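Local atomic coordinates of SusD homolog (Bacteroides ovatus, PDB entry 4F53), a protein that probably binds mucin O-glycans as a lipoprotein of the SusD family at the bacterial outer membrane. Residues A[128-133]-A[476-481]; A[449-454]-A[515-520]; A[197-202]-A[338-343]. One frame throughout, in Å; residues are numbered along the deposited sequence.

Contact 1 of 3, residues A[128-133]-A[476-481]; sequences TDTYGP and RRMPYP
T130 lies in the last turn of helix 110-131, where the carbonyls that run out of helical partners are taken up by the loop 476-481, within the TPR-like, predominantly alpha fold of SusD proteins. T130 O accepts the backbone N of M478 at 2.9 Å in a fairly straight bond (157° at the hydrogen). With OG1 of T130 beside the backbone N (chi1 -55°) and bonded back to R126 O, CG2 is left on the side of M478, a selenomethionine, 3.5 Å from its CG. Y131 follows, its ring obliquely across M478, with Y131 CE1 3.5 Å from M478 CB. Its hydroxyl donates to a water that donates to P479 O. The ring plane is 12° from that of Y480, but the rings are slid apart and barely overlap. R477 grips Y131 O side-on: NE, at 2.9 Å, comes from above the carbonyl plane, and NH2, at 3.0 Å, lies in that plane on a lone pair. The same NH2 sits 3.5 Å above the centre of the Y480 ring, and NH1 is salt-bridged to D509, which probably helps fix the guanidinium. G132 leaves the helix with positive phi; a side chain at these backbone angles would be forced against Y131 O and P133 CD. P133 follows in the loop: the hydroxyl of Y480 touches its ring at CD and donates to P133 O at 2.6 Å.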
loop_
_atom_site.group_PDB
_atom_site.type_symbol
_atom_site.label_atom_id
_atom_site.label_comp_id
_atom_site.label_asym_id
_atom_site.label_seq_id
_atom_site.Cartn_x
_atom_site.Cartn_y
_atom_site.Cartn_z
ATOM N N THR A 128 -2.580 -11.268 -3.785
ATOM C CA THR A 128 -2.023 -11.583 -5.101
ATOM C C THR A 128 -0.914 -10.568 -5.465
ATOM O O THR A 128 0.099 -10.953 -6.053
ATOM C CB THR A 128 -3.077 -11.760 -6.211
ATOM O OG1 THR A 128 -2.366 -12.205 -7.355
ATOM C CG2 THR A 128 -3.838 -10.461 -6.572
ATOM N N ASP A 129 -1.052 -9.315 -5.052
ATOM C CA ASP A 129 -0.000 -8.314 -5.300
ATOM C C ASP A 129 1.255 -8.592 -4.468
ATOM O O ASP A 129 2.317 -8.080 -4.808
ATOM C CB ASP A 129 -0.508 -6.887 -5.057
ATOM C CG ASP A 129 -1.487 -6.416 -6.132
ATOM O OD1 ASP A 129 -1.660 -7.132 -7.141
ATOM O OD2 ASP A 129 -2.071 -5.330 -5.963
ATOM N N THR A 130 1.156 -9.439 -3.410
ATOM C CA THR A 130 2.319 -9.834 -2.604
ATOM C C THR A 130 2.993 -11.085 -3.195
ATOM O O THR A 130 4.218 -11.164 -3.212
ATOM C CB THR A 130 1.911 -10.077 -1.131
ATOM O OG1 THR A 130 1.251 -8.926 -0.632
ATOM C CG2 THR A 130 3.093 -10.384 -0.227
ATOM N N TYR A 131 2.200 -12.061 -3.665
ATOM C CA TYR A 131 2.683 -13.390 -4.063
ATOM C C TYR A 131 2.640 -13.777 -5.526
ATOM O O TYR A 131 3.467 -14.585 -5.936
ATOM C CB TYR A 131 1.893 -14.464 -3.285
ATOM C CG TYR A 131 2.231 -14.424 -1.811
ATOM C CD1 TYR A 131 3.397 -15.014 -1.327
ATOM C CD2 TYR A 131 1.436 -13.712 -0.913
ATOM C CE1 TYR A 131 3.755 -14.912 0.015
ATOM C CE2 TYR A 131 1.796 -13.583 0.427
ATOM C CZ TYR A 131 2.968 -14.162 0.880
ATOM O OH TYR A 131 3.321 -14.016 2.186
ATOM N N GLY A 132 1.682 -13.253 -6.280
ATOM C CA GLY A 132 1.462 -13.640 -7.668
ATOM C C GLY A 132 0.331 -14.650 -7.686
ATOM O O GLY A 132 -0.731 -14.340 -7.137
ATOM N N PRO A 133 0.521 -15.890 -8.215
ATOM C CA PRO A 133 -0.563 -16.897 -8.144
ATOM C C PRO A 133 -0.979 -17.182 -6.691
ATOM O O PRO A 133 -0.117 -17.244 -5.808
ATOM C CB PRO A 133 0.062 -18.157 -8.795
ATOM C CG PRO A 133 1.158 -17.634 -9.639
ATOM C CD PRO A 133 1.711 -16.446 -8.893
ATOM N N ARG A 476 10.357 -7.888 -5.001
ATOM C CA ARG A 476 9.362 -7.858 -6.069
ATOM C C ARG A 476 8.137 -8.648 -5.666
ATOM O O ARG A 476 7.065 -8.509 -6.261
ATOM C CB ARG A 476 9.959 -8.413 -7.382
ATOM C CG ARG A 476 11.290 -7.772 -7.786
ATOM C CD ARG A 476 11.222 -6.248 -7.764
ATOM N NE ARG A 476 10.345 -5.745 -8.813
ATOM C CZ ARG A 476 10.312 -4.482 -9.206
ATOM N NH1 ARG A 476 11.049 -3.568 -8.584
ATOM N NH2 ARG A 476 9.546 -4.119 -10.222
ATOM N N ARG A 477 8.301 -9.480 -4.645
ATOM C CA ARG A 477 7.234 -10.314 -4.103
ATOM C C ARG A 477 7.741 -10.983 -2.823
ATOM O O ARG A 477 8.881 -10.761 -2.413
ATOM C CB ARG A 477 6.781 -11.374 -5.155
ATOM C CG ARG A 477 7.837 -12.440 -5.430
ATOM C CD ARG A 477 7.381 -13.500 -6.409
ATOM N NE ARG A 477 6.387 -14.423 -5.861
ATOM C CZ ARG A 477 6.652 -15.583 -5.273
ATOM N NH1 ARG A 477 7.911 -15.947 -5.045
ATOM N NH2 ARG A 477 5.663 -16.365 -4.858
HETATM N N MSE A 478 6.887 -11.798 -2.208
HETATM C CA MSE A 478 7.246 -12.629 -1.076
HETATM C C MSE A 478 7.239 -14.063 -1.547
HETATM O O MSE A 478 6.385 -14.415 -2.373
HETATM C CB MSE A 478 6.275 -12.422 0.110
HETATM C CG MSE A 478 6.428 -11.058 0.774
HETATM SE SE MSE A 478 8.083 -10.850 1.768
HETATM C CE MSE A 478 7.860 -12.251 3.125
ATOM N N PRO A 479 8.179 -14.909 -1.055
ATOM C CA PRO A 479 8.135 -16.327 -1.427
ATOM C C PRO A 479 7.032 -17.046 -0.656
ATOM O O PRO A 479 6.651 -16.599 0.425
ATOM C CB PRO A 479 9.524 -16.832 -1.044
ATOM C CG PRO A 479 9.954 -15.958 0.086
ATOM C CD PRO A 479 9.242 -14.637 -0.055
ATOM N N TYR A 480 6.513 -18.148 -1.198
ATOM C CA TYR A 480 5.466 -18.916 -0.522
ATOM C C TYR A 480 5.984 -19.501 0.788
ATOM O O TYR A 480 7.126 -19.968 0.821
ATOM C CB TYR A 480 4.928 -20.053 -1.427
ATOM C CG TYR A 480 4.239 -19.561 -2.682
ATOM C CD1 TYR A 480 3.160 -18.682 -2.610
ATOM C CD2 TYR A 480 4.631 -20.013 -3.940
ATOM C CE1 TYR A 480 2.520 -18.232 -3.760
ATOM C CE2 TYR A 480 3.995 -19.567 -5.097
ATOM C CZ TYR A 480 2.949 -18.664 -4.999
ATOM O OH TYR A 480 2.304 -18.212 -6.118
ATOM N N PRO A 481 5.179 -19.492 1.878
ATOM C CA PRO A 481 5.638 -20.114 3.143
ATOM C C PRO A 481 6.033 -21.591 2.942
ATOM O O PRO A 481 5.345 -22.325 2.216
ATOM C CB PRO A 481 4.429 -19.969 4.074
ATOM C CG PRO A 481 3.644 -18.815 3.514
ATOM C CD PRO A 481 3.811 -18.946 2.011
HETATM O O HOH W 1 6.025 -15.044 2.615
#

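Contact 2 of 3, residues A[449-454]-A[515-520]; sequences YRRTGY and VWWDCK
The benzo edge of W517 drives into one face of the R450 guanidinium, W517 CH2 lying 3.8 Å from R450 CZ over the centre of the group, with the two planes 73° apart. This is the tight half of the contact. A chi1 of 51° places CG of W517 between its backbone N and carbonyl carbon; V515 CG2 packs over one face of the indole while CZ3 reaches R451 CB at 3.9 Å. R450 NH1 bonds to the carbonyls of D129 and R476, and W517 NE1 to D129 OD1, fixing both polar ends. With a leucine in place of R450, those two carbonyls would probably lose the donor they share and the tryptophan edge its flat partner. Here the C-terminal tail of this SusD-family chain docks on the end of helix 442-452. D518, at the end of a type I turn, brings OD1 to within 3.1 Å of R450 O; both are acceptors, and OD1 is salt-bridged to R476 instead. The helix ends at T452, and G453, with positive phi, lies within the ST turn closed by T452 OG1 and Y454 N. On the looser side, a water sits between R451 O and D518 OD1 and accepts from K520 N. The exposed K520 runs fully extended past R451 O, with CB at 3.4 Å, until NZ donates to T452 O at 2.8 Å, beside the Y454 ring and in a salt bridge with E424.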
loop_
_atom_site.group_PDB
_atom_site.type_symbol
_atom_site.label_atom_id
_atom_site.label_comp_id
_atom_site.label_asym_id
_atom_site.label_seq_id
_atom_site.Cartn_x
_atom_site.Cartn_y
_atom_site.Cartn_z
ATOM N N TYR A 449 5.378 1.169 -6.831
ATOM C CA TYR A 449 6.823 1.297 -6.985
ATOM C C TYR A 449 7.334 0.187 -7.934
ATOM O O TYR A 449 8.119 0.442 -8.866
ATOM C CB TYR A 449 7.522 1.238 -5.618
ATOM C CG TYR A 449 9.015 1.147 -5.764
ATOM C CD1 TYR A 449 9.764 2.262 -6.127
ATOM C CD2 TYR A 449 9.672 -0.084 -5.673
ATOM C CE1 TYR A 449 11.134 2.173 -6.345
ATOM C CE2 TYR A 449 11.050 -0.183 -5.875
ATOM C CZ TYR A 449 11.777 0.952 -6.205
ATOM O OH TYR A 449 13.129 0.892 -6.430
ATOM N N ARG A 450 6.866 -1.043 -7.693
ATOM C CA ARG A 450 7.231 -2.176 -8.523
ATOM C C ARG A 450 6.724 -1.995 -9.954
ATOM O O ARG A 450 7.480 -2.193 -10.883
ATOM C CB ARG A 450 6.690 -3.471 -7.936
ATOM C CG ARG A 450 7.369 -3.875 -6.628
ATOM C CD ARG A 450 6.726 -5.163 -6.109
ATOM N NE ARG A 450 5.453 -4.907 -5.412
ATOM C CZ ARG A 450 4.574 -5.854 -5.087
ATOM N NH1 ARG A 450 4.797 -7.121 -5.420
ATOM N NH2 ARG A 450 3.462 -5.542 -4.445
ATOM N N ARG A 451 5.465 -1.589 -10.130
ATOM C CA ARG A 451 4.863 -1.432 -11.448
ATOM C C ARG A 451 5.558 -0.342 -12.288
ATOM O O ARG A 451 5.874 -0.579 -13.452
ATOM C CB ARG A 451 3.347 -1.114 -11.320
ATOM C CG ARG A 451 2.622 -1.105 -12.683
ATOM C CD ARG A 451 1.135 -0.839 -12.593
ATOM N NE ARG A 451 0.792 0.466 -11.999
ATOM C CZ ARG A 451 0.661 1.610 -12.672
ATOM N NH1 ARG A 451 0.901 1.656 -13.972
ATOM N NH2 ARG A 451 0.335 2.724 -12.038
ATOM N N THR A 452 5.783 0.842 -11.710
ATOM C CA THR A 452 6.275 1.976 -12.490
ATOM C C THR A 452 7.760 2.296 -12.317
ATOM O O THR A 452 8.303 3.000 -13.165
ATOM C CB THR A 452 5.443 3.225 -12.112
ATOM O OG1 THR A 452 5.755 3.592 -10.772
ATOM C CG2 THR A 452 3.952 2.996 -12.246
ATOM N N GLY A 453 8.360 1.872 -11.194
ATOM C CA GLY A 453 9.729 2.206 -10.854
ATOM C C GLY A 453 9.835 3.504 -10.062
ATOM O O GLY A 453 10.936 3.952 -9.748
ATOM N N TYR A 454 8.690 4.118 -9.712
ATOM C CA TYR A 454 8.692 5.398 -8.997
ATOM C C TYR A 454 7.971 5.326 -7.659
ATOM O O TYR A 454 7.074 4.500 -7.482
ATOM C CB TYR A 454 8.079 6.509 -9.869
ATOM C CG TYR A 454 8.696 6.595 -11.244
ATOM C CD1 TYR A 454 10.076 6.784 -11.406
ATOM C CD2 TYR A 454 7.921 6.415 -12.387
ATOM C CE1 TYR A 454 10.656 6.836 -12.673
ATOM C CE2 TYR A 454 8.494 6.450 -13.660
ATOM C CZ TYR A 454 9.859 6.672 -13.795
ATOM O OH TYR A 454 10.414 6.737 -15.046
ATOM N N VAL A 515 5.885 -10.670 -10.529
ATOM C CA VAL A 515 4.514 -11.153 -10.658
ATOM C C VAL A 515 4.042 -10.738 -12.084
ATOM O O VAL A 515 4.720 -9.949 -12.773
ATOM C CB VAL A 515 3.564 -10.672 -9.498
ATOM C CG1 VAL A 515 4.083 -11.138 -8.144
ATOM C CG2 VAL A 515 3.369 -9.152 -9.502
ATOM N N TRP A 516 2.936 -11.325 -12.539
ATOM C CA TRP A 516 2.363 -11.126 -13.867
ATOM C C TRP A 516 2.231 -9.620 -14.287
ATOM O O TRP A 516 2.684 -9.293 -15.383
ATOM C CB TRP A 516 1.017 -11.853 -13.932
ATOM C CG TRP A 516 0.156 -11.511 -15.109
ATOM C CD1 TRP A 516 0.279 -11.973 -16.386
ATOM C CD2 TRP A 516 -1.004 -10.672 -15.092
ATOM N NE1 TRP A 516 -0.724 -11.448 -17.179
ATOM C CE2 TRP A 516 -1.538 -10.663 -16.403
ATOM C CE3 TRP A 516 -1.654 -9.926 -14.086
ATOM C CZ2 TRP A 516 -2.675 -9.926 -16.741
ATOM C CZ3 TRP A 516 -2.809 -9.229 -14.417
ATOM C CH2 TRP A 516 -3.296 -9.222 -15.734
ATOM N N TRP A 517 1.662 -8.719 -13.448
ATOM C CA TRP A 517 1.482 -7.303 -13.851
ATOM C C TRP A 517 2.791 -6.517 -13.848
ATOM O O TRP A 517 2.864 -5.441 -14.454
ATOM C CB TRP A 517 0.410 -6.565 -12.989
ATOM C CG TRP A 517 0.546 -6.658 -11.489
ATOM C CD1 TRP A 517 -0.290 -7.324 -10.636
ATOM C CD2 TRP A 517 1.516 -5.984 -10.654
ATOM N NE1 TRP A 517 0.143 -7.172 -9.333
ATOM C CE2 TRP A 517 1.249 -6.360 -9.316
ATOM C CE3 TRP A 517 2.597 -5.110 -10.906
ATOM C CZ2 TRP A 517 2.059 -5.944 -8.242
ATOM C CZ3 TRP A 517 3.407 -4.708 -9.844
ATOM C CH2 TRP A 517 3.129 -5.115 -8.528
ATOM N N ASP A 518 3.827 -7.040 -13.162
ATOM C CA ASP A 518 5.122 -6.361 -13.018
ATOM C C ASP A 518 5.970 -6.644 -14.247
ATOM O O ASP A 518 6.971 -7.359 -14.181
ATOM C CB ASP A 518 5.803 -6.801 -11.709
ATOM C CG ASP A 518 7.062 -6.052 -11.313
ATOM O OD1 ASP A 518 7.441 -5.106 -12.032
ATOM O OD2 ASP A 518 7.680 -6.426 -10.272
ATOM N N CYS A 519 5.567 -6.070 -15.384
ATOM C CA CYS A 519 6.264 -6.340 -16.637
ATOM C C CYS A 519 6.516 -5.068 -17.440
ATOM O O CYS A 519 6.543 -5.138 -18.675
ATOM C CB CYS A 519 5.498 -7.374 -17.460
ATOM S SG CYS A 519 3.765 -6.927 -17.759
ATOM N N LYS A 520 6.761 -3.920 -16.761
ATOM C CA LYS A 520 7.125 -2.657 -17.427
ATOM C C LYS A 520 8.387 -2.879 -18.292
ATOM O O LYS A 520 9.331 -3.548 -17.800
ATOM C CB LYS A 520 7.377 -1.540 -16.393
ATOM C CG LYS A 520 7.800 -0.229 -17.035
ATOM C CD LYS A 520 8.070 0.856 -16.041
ATOM C CE LYS A 520 8.205 2.168 -16.772
ATOM N NZ LYS A 520 8.625 3.267 -15.887
ATOM O OXT LYS A 520 8.399 -2.439 -19.462
HETATM O O HOH W 2 6.438 -3.244 -13.804
#

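Contact 3 of 3, residues A[197-202]-A[338-343]; sequences ANSLKL and SEVAFL
With chi1 at 173° and chi2 at 67°, L202 turns CD1 aside and lets CD2 continue the chain toward L343, whose CG is turned beside its own backbone N. The two leucines slide past each other in opposite directions, CD2 of L202 coming to 3.8 Å from CB of L343. One turn back, the torsion of V340 places CG2 anti to its carbonyl carbon, which brings this methyl against S199. The contact is a helix pair of the TPR-like SusD fold, whose regular structure is nearly all helix, joining helix 190-207 to helix 337-349. Their axes approach to 10.3 Å and run in broadly the same sense, 42° apart. Residues three apart on each helix meet in matching order, S199 opposite V340 and L202 opposite L343, so each helix offers one short face of two side chains. The interface between the segments is modest and apolar in character, and no hydrogen bond crosses it. L202 also reaches back to V340, its CD2 lying 4.2 Å from CG1 of V340, so that this one methyl touches both residues of the partner helix. Other parts of the chain pack around the same side chains: V233 on both S199 and V340, A225 of helix 221-231 and M354 on L202, and K434 of helix 423-438 against L343. S199 is buried, yet its hydroxyl is satisfied away from the valine, through K195 O in its own helix and M234 N. A calcium ion lies about 12 Å from the side chain of V340, too far for this packing to take part in its coordination. At the serine end CG2 of V340 sits against the side chain, 3.6 Å from both CB and OG of S199.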
loop_
_atom_site.group_PDB
_atom_site.type_symbol
_atom_site.label_atom_id
_atom_site.label_comp_id
_atom_site.label_asym_id
_atom_site.label_seq_id
_atom_site.Cartn_x
_atom_site.Cartn_y
_atom_site.Cartn_z
ATOM N N ALA A 197 -16.036 1.292 -5.502
ATOM C CA ALA A 197 -15.969 0.152 -6.417
ATOM C C ALA A 197 -15.458 0.574 -7.808
ATOM O O ALA A 197 -14.571 -0.099 -8.340
ATOM C CB ALA A 197 -17.317 -0.530 -6.520
ATOM N N ASN A 198 -15.938 1.704 -8.364
ATOM C CA ASN A 198 -15.424 2.187 -9.656
ATOM C C ASN A 198 -13.966 2.664 -9.532
ATOM O O ASN A 198 -13.182 2.494 -10.459
ATOM C CB ASN A 198 -16.289 3.305 -10.215
ATOM C CG ASN A 198 -17.532 2.794 -10.862
ATOM O OD1 ASN A 198 -17.483 1.949 -11.765
ATOM N ND2 ASN A 198 -18.670 3.289 -10.403
ATOM N N SER A 199 -13.596 3.237 -8.370
ATOM C CA SER A 199 -12.231 3.704 -8.085
ATOM C C SER A 199 -11.284 2.503 -8.007
ATOM O O SER A 199 -10.155 2.595 -8.481
ATOM C CB SER A 199 -12.217 4.498 -6.787
ATOM O OG SER A 199 -13.046 5.639 -6.961
ATOM N N LEU A 200 -11.767 1.352 -7.453
ATOM C CA LEU A 200 -10.992 0.112 -7.375
ATOM C C LEU A 200 -10.794 -0.449 -8.807
ATOM O O LEU A 200 -9.725 -0.945 -9.152
ATOM C CB LEU A 200 -11.736 -0.911 -6.479
ATOM C CG LEU A 200 -11.082 -2.296 -6.310
ATOM C CD1 LEU A 200 -9.741 -2.206 -5.552
ATOM C CD2 LEU A 200 -12.031 -3.257 -5.596
ATOM N N LYS A 201 -11.849 -0.385 -9.622
ATOM C CA LYS A 201 -11.828 -0.837 -11.011
ATOM C C LYS A 201 -10.734 -0.067 -11.784
ATOM O O LYS A 201 -9.965 -0.686 -12.506
ATOM C CB LYS A 201 -13.223 -0.671 -11.649
ATOM C CG LYS A 201 -13.288 -1.059 -13.132
ATOM C CD LYS A 201 -14.738 -0.987 -13.642
ATOM C CE LYS A 201 -14.872 -1.264 -15.116
ATOM N NZ LYS A 201 -16.289 -1.142 -15.558
ATOM N N LEU A 202 -10.625 1.251 -11.585
ATOM C CA LEU A 202 -9.601 2.094 -12.225
ATOM C C LEU A 202 -8.208 1.723 -11.712
ATOM O O LEU A 202 -7.277 1.657 -12.497
ATOM C CB LEU A 202 -9.923 3.592 -11.967
ATOM C CG LEU A 202 -8.902 4.643 -12.391
ATOM C CD1 LEU A 202 -8.766 4.717 -13.918
ATOM C CD2 LEU A 202 -9.298 5.988 -11.859
ATOM N N SER A 338 -7.412 11.368 -3.392
ATOM C CA SER A 338 -6.244 11.911 -4.099
ATOM C C SER A 338 -5.578 10.832 -5.002
ATOM O O SER A 338 -5.132 11.170 -6.095
ATOM C CB SER A 338 -5.237 12.515 -3.122
ATOM O OG SER A 338 -4.674 11.503 -2.309
ATOM N N GLU A 339 -5.601 9.542 -4.592
ATOM C CA GLU A 339 -5.063 8.405 -5.386
ATOM C C GLU A 339 -5.807 8.286 -6.746
ATOM O O GLU A 339 -5.171 8.119 -7.775
ATOM C CB GLU A 339 -5.175 7.087 -4.590
ATOM C CG GLU A 339 -4.622 5.867 -5.326
ATOM C CD GLU A 339 -4.941 4.490 -4.765
ATOM O OE1 GLU A 339 -4.985 4.319 -3.522
ATOM O OE2 GLU A 339 -5.102 3.558 -5.583
ATOM N N VAL A 340 -7.128 8.469 -6.735
ATOM C CA VAL A 340 -7.996 8.403 -7.903
ATOM C C VAL A 340 -7.657 9.530 -8.883
ATOM O O VAL A 340 -7.584 9.288 -10.087
ATOM C CB VAL A 340 -9.491 8.430 -7.469
ATOM C CG1 VAL A 340 -10.414 8.537 -8.681
ATOM C CG2 VAL A 340 -9.825 7.193 -6.628
ATOM N N ALA A 341 -7.411 10.744 -8.375
ATOM C CA ALA A 341 -7.025 11.857 -9.238
ATOM C C ALA A 341 -5.652 11.564 -9.920
ATOM O O ALA A 341 -5.496 11.809 -11.127
ATOM C CB ALA A 341 -6.993 13.154 -8.451
ATOM N N PHE A 342 -4.713 10.952 -9.187
ATOM C CA PHE A 342 -3.403 10.582 -9.735
ATOM C C PHE A 342 -3.513 9.411 -10.711
ATOM O O PHE A 342 -2.784 9.379 -11.702
ATOM C CB PHE A 342 -2.386 10.288 -8.625
ATOM C CG PHE A 342 -1.971 11.539 -7.880
ATOM C CD1 PHE A 342 -1.305 12.576 -8.538
ATOM C CD2 PHE A 342 -2.176 11.651 -6.500
ATOM C CE1 PHE A 342 -0.901 13.717 -7.839
ATOM C CE2 PHE A 342 -1.743 12.784 -5.805
ATOM C CZ PHE A 342 -1.096 13.796 -6.478
ATOM N N LEU A 343 -4.482 8.506 -10.480
ATOM C CA LEU A 343 -4.758 7.417 -11.414
ATOM C C LEU A 343 -5.323 7.982 -12.720
ATOM O O LEU A 343 -4.942 7.530 -13.793
ATOM C CB LEU A 343 -5.727 6.410 -10.785
ATOM C CG LEU A 343 -5.118 5.385 -9.805
ATOM C CD1 LEU A 343 -6.242 4.622 -9.066
ATOM C CD2 LEU A 343 -4.258 4.375 -10.527
#

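Overall arrangement
Contacts 1 and 2 adjoin and touch, their centres about 13 Å apart. R450 of contact 2 links them, probably through hydrogen bonds to contact 1, and V515 packs against G132. Along the chain their segments alternate. Contact 3 is nested within the loop closed by contact 1 and complete before contact 2 begins. It lies about 18 Å from contact 2 and about 23 Å from contact 1, centre to centre, and touches neither. Contacts 1 and 2 thus bring the late loops 476-481 and 515-520 onto the ends of helices 110-131 and 442-452, while contact 3 packs helix 190-207 on helix 337-349, a pairing that does not involve the C-terminal tail.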